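Local coordinates for protein 4-oxalmesaconate hydratase (Pseudomonas putida, PDB 5CGZ) that hydrates the enol form of oxalomesaconate to 4-carboxy-4-hydroxy-2-oxoadipate, the third step of gallate breakdown, using one zinc ion per subunit, at residues A62-L74 with K181-E193. Residues are numbered along the deposited sequence; the frame is centred on the assembly and turned at random.
Sequences ARREEAMAAAEIL and KKYAAIQCMAGQE
E66 OE1 is gripped by two nitrogens of R63, while E66 OE2 meets A190 across the contact. R63 comes side-on, NE at 3.0 Å and NH2 at 3.1 Å, both to E66 OE1 and from the same face of the carboxylate, a salt bridge between residues three apart on one helix. OE2 accepts weak bonds from R63 NH2 and from A190 N, the latter bent (129° at the hydrogen). Extended beyond CG (chi2 178°), E66 carries its carboxylate out to A190. Nearer the backbone, E66 CG lies 3.3 Å from C188 O. With an alanine here the R63 guanidinium would lose its carboxylate mate and is likely to be freer to turn. Arginine suits its place because NE and NH2 donate to E66, NH1 to S45, and NH2 also to a water bound to A190 O.

Farther along, small residues allow close approach: A70 CB meets A185 CB at 4.0 Å, where helix segments 62-74 and 181-186 run nearly antiparallel (168°, closest axis approach 8.6 Å). Branched, apolar I73 suits this seam, packing CD1 on C188 SG (3.6 Å) and CG2 on A184 CB. L74 lays CD2 on A185 CB at 3.6 Å. The long chain of K181 carries NZ to E27 and to two waters held by I73 O and L74 O. Helix 56-74 thus packs on helix 179-186 and the turns after it, where the Q192 side chain lies about 9 Å from the zinc ion bound by H10, D13, E44 and H123 in this Rossmann-like PIG-L (MshB deacetylase family) fold.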
ATOM      1  N   ALA A  62      34.517 -22.630   8.469  1.00 36.91           N
ATOM      2  CA  ALA A  62      34.860 -21.309   8.979  1.00 37.31           C
ATOM      3  C   ALA A  62      33.606 -20.590   9.509  1.00 42.48           C
ATOM      4  O   ALA A  62      33.612 -20.033  10.612  1.00 45.05           O
ATOM      5  CB  ALA A  62      35.549 -20.486   7.893  1.00 34.37           C
ATOM      6  N   ARG A  63      32.525 -20.624   8.735  1.00 40.03           N
ATOM      7  CA  ARG A  63      31.272 -19.985   9.147  1.00 38.72           C
ATOM      8  C   ARG A  63      30.704 -20.607  10.429  1.00 37.58           C
ATOM      9  O   ARG A  63      30.226 -19.894  11.314  1.00 36.16           O
ATOM     10  CB  ARG A  63      30.232 -20.078   8.029  1.00 35.99           C
ATOM     11  CG  ARG A  63      30.580 -19.305   6.766  1.00 41.44           C
ATOM     12  CD  ARG A  63      30.316 -17.819   6.924  1.00 42.07           C
ATOM     13  NE  ARG A  63      31.472 -17.079   7.425  1.00 44.39           N
ATOM     14  CZ  ARG A  63      32.370 -16.474   6.648  1.00 48.11           C
ATOM     15  NH1 ARG A  63      32.262 -16.528   5.324  1.00 44.91           N
ATOM     16  NH2 ARG A  63      33.383 -15.818   7.197  1.00 45.33           N
ATOM     17  N   ARG A  64      30.751 -21.938  10.519  1.00 35.52           N
ATOM     18  CA  ARG A  64      30.249 -22.654  11.693  1.00 35.53           C
ATOM     19  C   ARG A  64      30.992 -22.221  12.956  1.00 40.47           C
ATOM     20  O   ARG A  64      30.381 -21.978  14.002  1.00 37.91           O
ATOM     21  CB  ARG A  64      30.374 -24.176  11.500  1.00 35.94           C
ATOM     22  CG  ARG A  64      29.711 -25.030  12.599  1.00 36.86           C
ATOM     23  CD  ARG A  64      30.007 -26.551  12.429  1.00 37.86           C
ATOM     24  NE  ARG A  64      29.466 -27.135  11.195  1.00 54.99           N
ATOM     25  CZ  ARG A  64      30.194 -27.491  10.128  1.00 63.98           C
ATOM     26  NH1 ARG A  64      31.512 -27.331  10.127  1.00 65.08           N
ATOM     27  NH2 ARG A  64      29.608 -28.016   9.054  1.00 56.28           N
ATOM     28  N   GLU A  65      32.311 -22.110  12.863  0.52 39.23           N
ATOM     29  CA  GLU A  65      33.108 -21.766  14.033  0.52 43.22           C
ATOM     30  C   GLU A  65      32.822 -20.334  14.482  0.52 39.55           C
ATOM     31  O   GLU A  65      32.748 -20.053  15.677  0.52 38.63           O
ATOM     32  CB  GLU A  65      34.599 -21.950  13.747  0.52 42.91           C
ATOM     33  CG  GLU A  65      35.406 -22.405  14.958  0.52 54.65           C
ATOM     34  CD  GLU A  65      34.987 -23.783  15.463  0.52 53.83           C
ATOM     35  OE1 GLU A  65      35.182 -24.060  16.665  0.52 55.07           O
ATOM     36  OE2 GLU A  65      34.466 -24.588  14.660  0.52 56.26           O
ATOM     37  N   GLU A  66      32.655 -19.432  13.518  1.00 39.68           N
ATOM     38  CA  GLU A  66      32.304 -18.052  13.833  1.00 38.69           C
ATOM     39  C   GLU A  66      30.964 -17.965  14.552  1.00 35.77           C
ATOM     40  O   GLU A  66      30.841 -17.275  15.563  1.00 35.27           O
ATOM     41  CB  GLU A  66      32.263 -17.211  12.562  1.00 42.39           C
ATOM     42  CG  GLU A  66      33.627 -16.974  11.947  1.00 40.69           C
ATOM     43  CD  GLU A  66      33.543 -16.177  10.661  1.00 54.29           C
ATOM     44  OE1 GLU A  66      32.421 -16.043  10.115  1.00 49.64           O
ATOM     45  OE2 GLU A  66      34.603 -15.687  10.203  1.00 62.19           O
ATOM     46  N   ALA A  67      29.970 -18.685  14.035  1.00 32.50           N
ATOM     47  CA  ALA A  67      28.625 -18.646  14.597  1.00 34.63           C
ATOM     48  C   ALA A  67      28.613 -19.198  16.018  1.00 41.17           C
ATOM     49  O   ALA A  67      27.979 -18.631  16.915  1.00 37.10           O
ATOM     50  CB  ALA A  67      27.656 -19.421  13.719  1.00 29.88           C
ATOM     51  N   MET A  68      29.328 -20.300  16.226  1.00 37.77           N
ATOM     52  CA  MET A  68      29.410 -20.891  17.558  1.00 37.57           C
ATOM     53  C   MET A  68      30.098 -19.953  18.537  1.00 34.80           C
ATOM     54  O   MET A  68      29.678 -19.846  19.686  1.00 35.67           O
ATOM     55  CB  MET A  68      30.136 -22.227  17.507  1.00 38.66           C
ATOM     56  CG  MET A  68      29.259 -23.357  17.002  1.00 46.54           C
ATOM     57  SD  MET A  68      30.231 -24.838  16.685  1.00 55.63           S
ATOM     58  CE  MET A  68      28.922 -26.050  16.473  1.00 70.01           C
ATOM     59  N   ALA A  69      31.139 -19.261  18.078  1.00 33.32           N
ATOM     60  CA  ALA A  69      31.828 -18.295  18.932  1.00 38.46           C
ATOM     61  C   ALA A  69      30.900 -17.129  19.285  1.00 38.04           C
ATOM     62  O   ALA A  69      30.828 -16.708  20.439  1.00 37.76           O
ATOM     63  CB  ALA A  69      33.099 -17.785  18.252  1.00 33.73           C
ATOM     64  N   ALA A  70      30.178 -16.618  18.289  1.00 37.66           N
ATOM     65  CA  ALA A  70      29.249 -15.509  18.517  1.00 34.95           C
ATOM     66  C   ALA A  70      28.124 -15.919  19.465  1.00 35.20           C
ATOM     67  O   ALA A  70      27.769 -15.175  20.388  1.00 35.79           O
ATOM     68  CB  ALA A  70      28.669 -15.010  17.191  1.00 32.16           C
ATOM     69  N   ALA A  71      27.562 -17.100  19.232  1.00 34.36           N
ATOM     70  CA  ALA A  71      26.477 -17.600  20.072  1.00 38.25           C
ATOM     71  C   ALA A  71      26.897 -17.690  21.536  1.00 35.58           C
ATOM     72  O   ALA A  71      26.118 -17.362  22.431  1.00 38.98           O
ATOM     73  CB  ALA A  71      25.998 -18.961  19.576  1.00 35.55           C
ATOM     74  N   GLU A  72      28.129 -18.141  21.764  0.50 40.20           N
ATOM     75  CA  GLU A  72      28.676 -18.293  23.112  0.50 42.18           C
ATOM     76  C   GLU A  72      28.730 -16.937  23.807  0.50 39.00           C
ATOM     77  O   GLU A  72      28.296 -16.789  24.946  0.50 41.55           O
ATOM     78  CB  GLU A  72      30.074 -18.932  23.059  0.50 44.97           C
ATOM     79  CG  GLU A  72      30.588 -19.508  24.385  0.50 51.80           C
ATOM     80  CD  GLU A  72      31.476 -18.544  25.168  0.50 57.84           C
ATOM     81  OE1 GLU A  72      31.924 -17.527  24.591  0.50 57.02           O
ATOM     82  OE2 GLU A  72      31.726 -18.808  26.365  0.50 66.02           O
ATOM     83  N   ILE A  73      29.256 -15.948  23.096  1.00 37.09           N
ATOM     84  CA  ILE A  73      29.338 -14.577  23.601  1.00 38.85           C
ATOM     85  C   ILE A  73      27.957 -13.989  23.919  1.00 40.72           C
ATOM     86  O   ILE A  73      27.773 -13.334  24.947  1.00 38.81           O
ATOM     87  CB  ILE A  73      30.045 -13.653  22.588  1.00 39.41           C
ATOM     88  CG1 ILE A  73      31.528 -14.017  22.481  1.00 39.77           C
ATOM     89  CG2 ILE A  73      29.837 -12.183  22.962  1.00 34.73           C
ATOM     90  CD1 ILE A  73      32.264 -13.317  21.362  1.00 35.84           C
ATOM     91  N   LEU A  74      26.986 -14.237  23.041  1.00 37.01           N
ATOM     92  CA  LEU A  74      25.652 -13.664  23.204  1.00 37.39           C
ATOM     93  C   LEU A  74      24.844 -14.401  24.276  1.00 37.43           C
ATOM     94  O   LEU A  74      23.934 -13.828  24.874  1.00 36.47           O
ATOM     95  CB  LEU A  74      24.903 -13.681  21.868  1.00 31.66           C
ATOM     96  CG  LEU A  74      25.541 -12.843  20.750  1.00 36.66           C
ATOM     97  CD1 LEU A  74      24.851 -13.130  19.414  1.00 29.87           C
ATOM     98  CD2 LEU A  74      25.502 -11.341  21.082  1.00 32.88           C
ATOM     99  N   LYS A 181      28.387  -6.886  24.304  1.00 33.23           N
ATOM    100  CA  LYS A 181      28.243  -8.272  23.882  1.00 34.47           C
ATOM    101  C   LYS A 181      27.933  -8.353  22.390  1.00 38.10           C
ATOM    102  O   LYS A 181      28.552  -9.141  21.675  1.00 33.44           O
ATOM    103  CB  LYS A 181      27.153  -8.979  24.697  1.00 36.68           C
ATOM    104  CG  LYS A 181      27.597  -9.358  26.098  1.00 39.20           C
ATOM    105  CD  LYS A 181      26.467 -10.009  26.883  1.00 41.37           C
ATOM    106  CE  LYS A 181      26.962 -10.550  28.226  1.00 33.15           C
ATOM    107  NZ  LYS A 181      25.841 -11.171  28.995  1.00 37.99           N
ATOM    108  N   LYS A 182      26.994  -7.536  21.904  1.00 35.19           N
ATOM    109  CA  LYS A 182      26.670  -7.613  20.482  1.00 34.45           C
ATOM    110  C   LYS A 182      27.904  -7.290  19.649  1.00 32.05           C
ATOM    111  O   LYS A 182      28.183  -7.953  18.647  1.00 33.33           O
ATOM    112  CB  LYS A 182      25.524  -6.674  20.083  1.00 33.04           C
ATOM    113  CG  LYS A 182      25.297  -6.684  18.561  1.00 32.17           C
ATOM    114  CD  LYS A 182      24.034  -5.955  18.109  1.00 32.49           C
ATOM    115  CE  LYS A 182      23.766  -6.264  16.627  1.00 33.83           C
ATOM    116  NZ  LYS A 182      22.468  -5.708  16.131  1.00 32.81           N
ATOM    117  N   TYR A 183      28.649  -6.278  20.067  1.00 32.21           N
ATOM    118  CA  TYR A 183      29.816  -5.871  19.294  1.00 33.13           C
ATOM    119  C   TYR A 183      30.939  -6.914  19.349  1.00 38.18           C
ATOM    120  O   TYR A 183      31.645  -7.135  18.360  1.00 35.56           O
ATOM    121  CB  TYR A 183      30.342  -4.515  19.771  1.00 37.47           C
ATOM    122  CG  TYR A 183      31.440  -4.005  18.870  1.00 43.18           C
ATOM    123  CD1 TYR A 183      31.164  -3.639  17.554  1.00 36.87           C
ATOM    124  CD2 TYR A 183      32.757  -3.926  19.314  1.00 41.81           C
ATOM    125  CE1 TYR A 183      32.165  -3.186  16.711  1.00 38.76           C
ATOM    126  CE2 TYR A 183      33.770  -3.477  18.474  1.00 36.92           C
ATOM    127  CZ  TYR A 183      33.465  -3.114  17.176  1.00 41.80           C
ATOM    128  OH  TYR A 183      34.457  -2.670  16.343  1.00 44.06           O
ATOM    129  N   ALA A 184      31.110  -7.553  20.503  1.00 35.44           N
ATOM    130  CA  ALA A 184      32.085  -8.638  20.606  1.00 37.32           C
ATOM    131  C   ALA A 184      31.682  -9.799  19.702  1.00 39.19           C
ATOM    132  O   ALA A 184      32.528 -10.415  19.055  1.00 38.97           O
ATOM    133  CB  ALA A 184      32.228  -9.105  22.051  1.00 31.47           C
ATOM    134  N   ALA A 185      30.385 -10.092  19.637  1.00 36.68           N
ATOM    135  CA  ALA A 185      29.913 -11.131  18.720  1.00 34.51           C
ATOM    136  C   ALA A 185      30.166 -10.709  17.272  1.00 38.23           C
ATOM    137  O   ALA A 185      30.578 -11.511  16.433  1.00 35.42           O
ATOM    138  CB  ALA A 185      28.433 -11.415  18.943  1.00 27.73           C
ATOM    139  N   ILE A 186      29.911  -9.437  16.984  1.00 37.85           N
ATOM    140  CA  ILE A 186      30.150  -8.890  15.653  1.00 35.19           C
ATOM    141  C   ILE A 186      31.609  -9.090  15.226  1.00 41.10           C
ATOM    142  O   ILE A 186      31.897  -9.417  14.069  1.00 36.45           O
ATOM    143  CB  ILE A 186      29.765  -7.389  15.611  1.00 38.02           C
ATOM    144  CG1 ILE A 186      28.271  -7.244  15.294  1.00 39.05           C
ATOM    145  CG2 ILE A 186      30.591  -6.625  14.588  1.00 34.84           C
ATOM    146  CD1 ILE A 186      27.803  -5.808  15.272  1.00 38.75           C
ATOM    147  N   GLN A 187      32.529  -8.916  16.172  1.00 38.08           N
ATOM    148  CA  GLN A 187      33.950  -9.064  15.875  1.00 42.03           C
ATOM    149  C   GLN A 187      34.359 -10.508  15.564  1.00 42.79           C
ATOM    150  O   GLN A 187      35.440 -10.742  15.038  1.00 46.18           O
ATOM    151  CB  GLN A 187      34.783  -8.515  17.031  1.00 38.64           C
ATOM    152  CG  GLN A 187      34.771  -6.994  17.076  1.00 38.83           C
ATOM    153  CD  GLN A 187      35.657  -6.425  18.157  1.00 48.04           C
ATOM    154  OE1 GLN A 187      36.539  -5.619  17.877  1.00 56.33           O
ATOM    155  NE2 GLN A 187      35.413  -6.822  19.401  1.00 41.51           N
ATOM    156  N   CYS A 188      33.496 -11.472  15.869  1.00 40.23           N
ATOM    157  CA  CYS A 188      33.732 -12.847  15.438  1.00 40.86           C
ATOM    158  C   CYS A 188      33.549 -13.007  13.930  1.00 41.82           C
ATOM    159  O   CYS A 188      33.996 -13.991  13.354  1.00 42.56           O
ATOM    160  CB  CYS A 188      32.799 -13.821  16.159  1.00 39.83           C
ATOM    161  SG  CYS A 188      33.048 -13.917  17.919  1.00 44.50           S
ATOM    162  N   MET A 189      32.876 -12.049  13.297  1.00 41.06           N
ATOM    163  CA  MET A 189      32.671 -12.097  11.851  1.00 44.37           C
ATOM    164  C   MET A 189      33.953 -11.628  11.168  1.00 49.20           C
ATOM    165  O   MET A 189      34.053 -10.487  10.692  1.00 42.80           O
ATOM    166  CB  MET A 189      31.475 -11.239  11.417  1.00 42.91           C
ATOM    167  CG  MET A 189      30.181 -11.513  12.189  1.00 47.22           C
ATOM    168  SD  MET A 189      29.500 -13.169  11.940  1.00 49.77           S
ATOM    169  CE  MET A 189      30.137 -14.036  13.360  1.00 41.35           C
ATOM    170  N   ALA A 190      34.930 -12.530  11.149  1.00 51.95           N
ATOM    171  CA  ALA A 190      36.276 -12.251  10.662  1.00 51.70           C
ATOM    172  C   ALA A 190      36.316 -11.618   9.274  1.00 51.49           C
ATOM    173  O   ALA A 190      35.656 -12.085   8.341  1.00 49.61           O
ATOM    174  CB  ALA A 190      37.093 -13.537  10.664  1.00 52.45           C
ATOM    175  N   GLY A 191      37.110 -10.556   9.156  1.00 48.01           N
ATOM    176  CA  GLY A 191      37.351  -9.902   7.883  1.00 50.19           C
ATOM    177  C   GLY A 191      36.225  -9.013   7.373  1.00 61.02           C
ATOM    178  O   GLY A 191      36.279  -8.536   6.236  1.00 52.76           O
ATOM    179  N   GLN A 192      35.214  -8.764   8.204  1.00 50.99           N
ATOM    180  CA  GLN A 192      34.048  -8.014   7.739  1.00 46.53           C
ATOM    181  C   GLN A 192      33.874  -6.686   8.476  1.00 44.03           C
ATOM    182  O   GLN A 192      32.753  -6.249   8.757  1.00 47.86           O
ATOM    183  CB  GLN A 192      32.803  -8.895   7.858  1.00 43.82           C
ATOM    184  CG  GLN A 192      32.985 -10.217   7.108  1.00 45.14           C
ATOM    185  CD  GLN A 192      31.761 -11.121   7.134  1.00 58.12           C
ATOM    186  OE1 GLN A 192      30.691 -10.763   6.627  1.00 58.33           O
ATOM    187  NE2 GLN A 192      31.921 -12.317   7.709  1.00 58.26           N
ATOM    188  N   GLU A 193      35.002  -6.033   8.740  1.00 41.84           N
ATOM    189  CA  GLU A 193      35.053  -4.759   9.453  1.00 46.43           C
ATOM    190  C   GLU A 193      34.100  -3.673   8.918  1.00 49.19           C
ATOM    191  O   GLU A 193      33.576  -2.880   9.695  1.00 45.86           O
ATOM    192  CB  GLU A 193      36.488  -4.216   9.436  1.00 42.94           C
ATOM    193  CG  GLU A 193      37.475  -4.959  10.346  1.00 56.51           C
ATOM    194  CD  GLU A 193      37.996  -6.272   9.753  1.00 50.55           C
ATOM    195  OE1 GLU A 193      37.518  -6.700   8.678  1.00 53.59           O
ATOM    196  OE2 GLU A 193      38.891  -6.880  10.377  1.00 61.56           O
TER
HETATM  197  O   HOH W   1      35.743 -13.872   6.147  1.00 48.52           O
HETATM  198  O   HOH W   2      26.297 -13.820  27.533  1.00 49.15           O
HETATM  199  O   HOH W   3      23.626 -12.450  27.533  1.00 40.25           O